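Local atomic coordinates of holo-[acyl-carrier-protein] synthase (Neisseria meningitidis FAM18, PDB entry 5SUV), a protein that belongs to the 4'-phosphopantetheinyl transferase superfamily, has mixed helices and antiparallel sheets, forms a three-chain assembly and is modelled with coenzyme A. Residues S96-L99 with E100-I104; F89-G92 with P93-K97. All coordinates share one frame; numbering follows the deposited sequence.

Interaction 1: S96-L99 with E100-I104; sequences SKWL and EEQGI
Leu99 reaches Ile104 from inside the last turn of helix 93-102, its CD2 lying 3.7 Å from Ile104 CD1 and a little farther from Ile104 CG2. The backbone of the same pair is joined as well: Ile104 N donates to Leu99 O at 3.0 Å, arriving tilted 26° from the carbonyl plane. With Gly103 at positive phi and its N bonded to Glu100 O, this is a Schellman motif, the apolar pair packing over the wrapped-back end of the helix. Trp98, the residue before Leu99, holds its indole anti to the backbone N (chi1 -176°), which lays the ring along the helix towards Gln102. Gln102 CG stands 3.6 Å from the centroid of the Trp98 six-membered ring, a CH-pi contact over the face. A bend at chi2 then turns the Gln102 amide to stack within 9° of the ring plane, while its NE2 is hydrogen-bonded to Tyr4 OH. Beyond this pair the indole also packs on Val64, Thr66 and Val72. On the exposed flank the extended Glu101 chain crosses that of Lys97 at a slant, Glu101 OE2 coming 3.5 Å from Lys97 CE; Lys97 NZ and Glu101 OE2 are 4.2 Å apart, too far for a salt bridge, though the opposite charges probably still attract.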
loop_
_atom_site.group_PDB
_atom_site.type_symbol
_atom_site.label_atom_id
_atom_site.label_comp_id
_atom_site.label_asym_id
_atom_site.label_seq_id
_atom_site.Cartn_x
_atom_site.Cartn_y
_atom_site.Cartn_z
ATOM N N SER A 96 22.911 -8.403 1.741
ATOM C CA SER A 96 23.377 -7.482 2.775
ATOM C C SER A 96 24.481 -6.582 2.235
ATOM O O SER A 96 24.465 -5.362 2.440
ATOM C CB SER A 96 23.881 -8.262 4.004
ATOM O OG SER A 96 22.803 -8.852 4.700
ATOM N N LYS A 97 25.443 -7.171 1.530
ATOM C CA LYS A 97 26.553 -6.400 0.976
ATOM C C LYS A 97 26.063 -5.393 -0.063
ATOM O O LYS A 97 26.461 -4.225 -0.043
ATOM C CB LYS A 97 27.588 -7.349 0.372
ATOM C CG LYS A 97 28.799 -6.626 -0.207
ATOM C CD LYS A 97 29.734 -7.571 -0.932
ATOM C CE LYS A 97 30.975 -6.844 -1.434
ATOM N NZ LYS A 97 31.776 -6.290 -0.313
ATOM N N TRP A 98 25.173 -5.819 -0.964
ATOM C CA TRP A 98 24.658 -4.895 -1.972
ATOM C C TRP A 98 23.898 -3.745 -1.318
ATOM O O TRP A 98 24.090 -2.580 -1.677
ATOM C CB TRP A 98 23.757 -5.634 -2.964
ATOM C CG TRP A 98 23.240 -4.780 -4.110
ATOM C CD1 TRP A 98 23.908 -4.450 -5.248
ATOM C CD2 TRP A 98 21.947 -4.180 -4.217
ATOM N NE1 TRP A 98 23.117 -3.673 -6.061
ATOM C CE2 TRP A 98 21.904 -3.490 -5.446
ATOM C CE3 TRP A 98 20.828 -4.146 -3.388
ATOM C CZ2 TRP A 98 20.770 -2.779 -5.868
ATOM C CZ3 TRP A 98 19.718 -3.440 -3.804
ATOM C CH2 TRP A 98 19.697 -2.772 -5.029
ATOM N N LEU A 99 23.041 -4.044 -0.340
ATOM C CA LEU A 99 22.299 -2.980 0.325
ATOM C C LEU A 99 23.258 -1.959 0.923
ATOM O O LEU A 99 23.039 -0.746 0.798
ATOM C CB LEU A 99 21.385 -3.567 1.402
ATOM C CG LEU A 99 20.224 -4.423 0.870
ATOM C CD1 LEU A 99 19.538 -5.176 2.013
ATOM C CD2 LEU A 99 19.213 -3.580 0.126
ATOM N N GLU A 100 24.338 -2.436 1.540
ATOM C CA GLU A 100 25.330 -1.543 2.135
ATOM C C GLU A 100 26.014 -0.697 1.069
ATOM O O GLU A 100 26.198 0.512 1.257
ATOM C CB GLU A 100 26.364 -2.357 2.924
ATOM C CG GLU A 100 27.252 -1.507 3.819
ATOM C CD GLU A 100 28.147 -2.329 4.729
ATOM O OE1 GLU A 100 28.467 -3.486 4.378
ATOM O OE2 GLU A 100 28.528 -1.814 5.802
ATOM N N GLU A 101 26.405 -1.316 -0.052
ATOM C CA GLU A 101 26.991 -0.560 -1.160
ATOM C C GLU A 101 26.048 0.519 -1.660
ATOM O O GLU A 101 26.481 1.614 -2.034
ATOM C CB GLU A 101 27.343 -1.493 -2.319
ATOM C CG GLU A 101 28.507 -2.436 -2.058
ATOM C CD GLU A 101 28.724 -3.438 -3.191
ATOM O OE1 GLU A 101 27.807 -3.631 -4.022
ATOM O OE2 GLU A 101 29.818 -4.044 -3.246
ATOM N N GLN A 102 24.755 0.216 -1.704
ATOM C CA GLN A 102 23.781 1.173 -2.208
ATOM C C GLN A 102 23.425 2.253 -1.201
ATOM O O GLN A 102 22.703 3.193 -1.565
ATOM C CB GLN A 102 22.498 0.436 -2.636
ATOM C CG GLN A 102 22.707 -0.566 -3.766
ATOM C CD GLN A 102 23.302 0.098 -4.980
ATOM O OE1 GLN A 102 24.482 -0.069 -5.280
ATOM N NE2 GLN A 102 22.485 0.880 -5.679
ATOM N N GLY A 103 23.844 2.117 0.044
ATOM C CA GLY A 103 23.490 3.056 1.086
ATOM C C GLY A 103 22.116 2.845 1.676
ATOM O O GLY A 103 21.626 3.722 2.387
ATOM N N ILE A 104 21.484 1.711 1.413
ATOM C CA ILE A 104 20.155 1.434 1.952
ATOM C C ILE A 104 20.305 1.012 3.412
ATOM O O ILE A 104 20.983 0.029 3.727
ATOM C CB ILE A 104 19.443 0.362 1.111
ATOM C CG1 ILE A 104 19.203 0.905 -0.307
ATOM C CG2 ILE A 104 18.132 -0.069 1.767
ATOM C CD1 ILE A 104 18.843 -0.147 -1.329
#

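Interaction 2: F89-G92 with P93-K97; sequences FFYG and PALSK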
loop_
_atom_site.group_PDB
_atom_site.type_symbol
_atom_site.label_atom_id
_atom_site.label_comp_id
_atom_site.label_asym_id
_atom_site.label_seq_id
_atom_site.Cartn_x
_atom_site.Cartn_y
_atom_site.Cartn_z
ATOM N N PHE A 89 12.638 -8.031 7.384
ATOM C CA PHE A 89 13.489 -8.736 6.429
ATOM C C PHE A 89 14.795 -9.182 7.066
ATOM O O PHE A 89 15.345 -8.489 7.927
ATOM C CB PHE A 89 13.815 -7.844 5.231
ATOM C CG PHE A 89 12.655 -7.577 4.330
ATOM C CD1 PHE A 89 12.112 -8.591 3.564
ATOM C CD2 PHE A 89 12.120 -6.302 4.232
ATOM C CE1 PHE A 89 11.048 -8.338 2.721
ATOM C CE2 PHE A 89 11.052 -6.041 3.383
ATOM C CZ PHE A 89 10.526 -7.050 2.628
ATOM N N PHE A 90 15.290 -10.337 6.624
ATOM C CA PHE A 90 16.679 -10.731 6.831
ATOM C C PHE A 90 17.246 -11.111 5.470
ATOM O O PHE A 90 16.500 -11.394 4.528
ATOM C CB PHE A 90 16.803 -11.867 7.860
ATOM C CG PHE A 90 16.341 -13.203 7.365
ATOM C CD1 PHE A 90 17.201 -14.020 6.651
ATOM C CD2 PHE A 90 15.062 -13.662 7.646
ATOM C CE1 PHE A 90 16.788 -15.254 6.204
ATOM C CE2 PHE A 90 14.648 -14.907 7.209
ATOM C CZ PHE A 90 15.506 -15.695 6.479
ATOM N N TYR A 91 18.571 -11.039 5.336
ATOM C CA TYR A 91 19.185 -11.056 4.022
ATOM C C TYR A 91 20.276 -12.106 3.941
ATOM O O TYR A 91 21.001 -12.350 4.910
ATOM C CB TYR A 91 19.792 -9.695 3.673
ATOM C CG TYR A 91 18.833 -8.581 3.872
ATOM C CD1 TYR A 91 17.700 -8.502 3.091
ATOM C CD2 TYR A 91 19.048 -7.608 4.830
ATOM C CE1 TYR A 91 16.797 -7.487 3.261
ATOM C CE2 TYR A 91 18.140 -6.563 4.995
ATOM C CZ TYR A 91 17.022 -6.522 4.218
ATOM O OH TYR A 91 16.109 -5.493 4.371
ATOM N N GLY A 92 20.379 -12.712 2.763
ATOM C CA GLY A 92 21.537 -13.510 2.423
ATOM C C GLY A 92 22.730 -12.586 2.304
ATOM O O GLY A 92 22.591 -11.397 2.016
ATOM N N PRO A 93 23.930 -13.111 2.539
ATOM C CA PRO A 93 25.097 -12.221 2.674
ATOM C C PRO A 93 25.350 -11.354 1.449
ATOM O O PRO A 93 25.766 -10.193 1.586
ATOM C CB PRO A 93 26.250 -13.206 2.959
ATOM C CG PRO A 93 25.756 -14.533 2.507
ATOM C CD PRO A 93 24.271 -14.530 2.693
ATOM N N ALA A 94 25.113 -11.864 0.247
ATOM C CA ALA A 94 25.390 -11.052 -0.928
ATOM C C ALA A 94 24.445 -9.864 -1.000
ATOM O O ALA A 94 24.818 -8.789 -1.483
ATOM C CB ALA A 94 25.257 -11.882 -2.187
ATOM N N LEU A 95 23.197 -10.056 -0.567
ATOM C CA LEU A 95 22.241 -8.948 -0.561
ATOM C C LEU A 95 22.567 -7.937 0.536
ATOM O O LEU A 95 22.461 -6.724 0.312
ATOM C CB LEU A 95 20.804 -9.484 -0.407
ATOM C CG LEU A 95 19.664 -8.453 -0.402
ATOM C CD1 LEU A 95 19.749 -7.531 -1.604
ATOM C CD2 LEU A 95 18.302 -9.174 -0.359
ATOM N N SER A 96 22.911 -8.403 1.741
ATOM C CA SER A 96 23.377 -7.482 2.775
ATOM C C SER A 96 24.481 -6.582 2.235
ATOM O O SER A 96 24.465 -5.362 2.440
ATOM C CB SER A 96 23.881 -8.262 4.004
ATOM O OG SER A 96 22.803 -8.852 4.700
ATOM N N LYS A 97 25.443 -7.171 1.530
ATOM C CA LYS A 97 26.553 -6.400 0.976
ATOM C C LYS A 97 26.063 -5.393 -0.063
ATOM O O LYS A 97 26.461 -4.225 -0.043
ATOM C CB LYS A 97 27.588 -7.349 0.372
ATOM C CG LYS A 97 28.799 -6.626 -0.207
ATOM C CD LYS A 97 29.734 -7.571 -0.932
ATOM C CE LYS A 97 30.975 -6.844 -1.434
ATOM N NZ LYS A 97 31.776 -6.290 -0.313
HETATM O O HOH W 1 23.519 -11.136 5.802
#
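Tyr91 and Gly92 meet the first turn of helix 93-102 just where strand 87-91 ends. Gly92 occupies the N-cap, and Pro93 follows as the first helical residue, a place where its lack of an N-H costs no helical hydrogen bond. Pro93 is exposed, though its ring stays in touch with Gly92, and Pro93 O takes up Lys97 N at 3.0 Å to continue the helix. Ala94 directs its methyl away from the strand. Leu95 turns back to it: with CG anti to its backbone N (chi1 -179°), it sets CD2 3.6 Å from Tyr91 CD1, and the two side chains meet at a slant. Its N makes a weak, strongly bent bond to Gly92 O. Ser96 N gives the same carbonyl a much straighter bond, 3.0 Å from Gly92 O with 170° at the hydrogen, so two amides of the first turn share one acceptor. The Ser96 hydroxyl comes to the edge of the Tyr91 ring, near its plane, with OG 3.3 Å from Tyr91 CB. Between the two residues sits a water, donating to Tyr91 O at 2.9 Å and hydrogen-bonded to Ser96 OG at 2.6 Å; it links the last strand carbonyl to the helix. Helix segment 93-97 runs at 104° to strand segment 89-91. Phe90 pairs through its backbone with Gly78 of strand 77-81, and Gly92 with Asn76 just before that strand, while Leu95 packs on Ile77 and Val72, and Tyr91 rests on Val107 of strand 106-114.

Neither contact closes a loop; both are local and come one after the other. Following the chain, interaction 2 comes first, turning strand 87-91 into the start of helix 93-102; interaction 1 begins within 93-97, where interaction 2 ends, sharing Ser96 and Lys97, and finishes the helix ahead of strand 106-114. They overlap without nesting or crossing, their centres 9 Å apart. Besides the shared residues, a side-chain contact joins them: Leu99 CD1 lies 3.6 Å from Tyr91 CE2, so the tyrosine of the strand reaches the second turn. Together they cover the start and end of one helix, which links strand 87-91 of the two-stranded sheet to strand 106-114 of the three-stranded one.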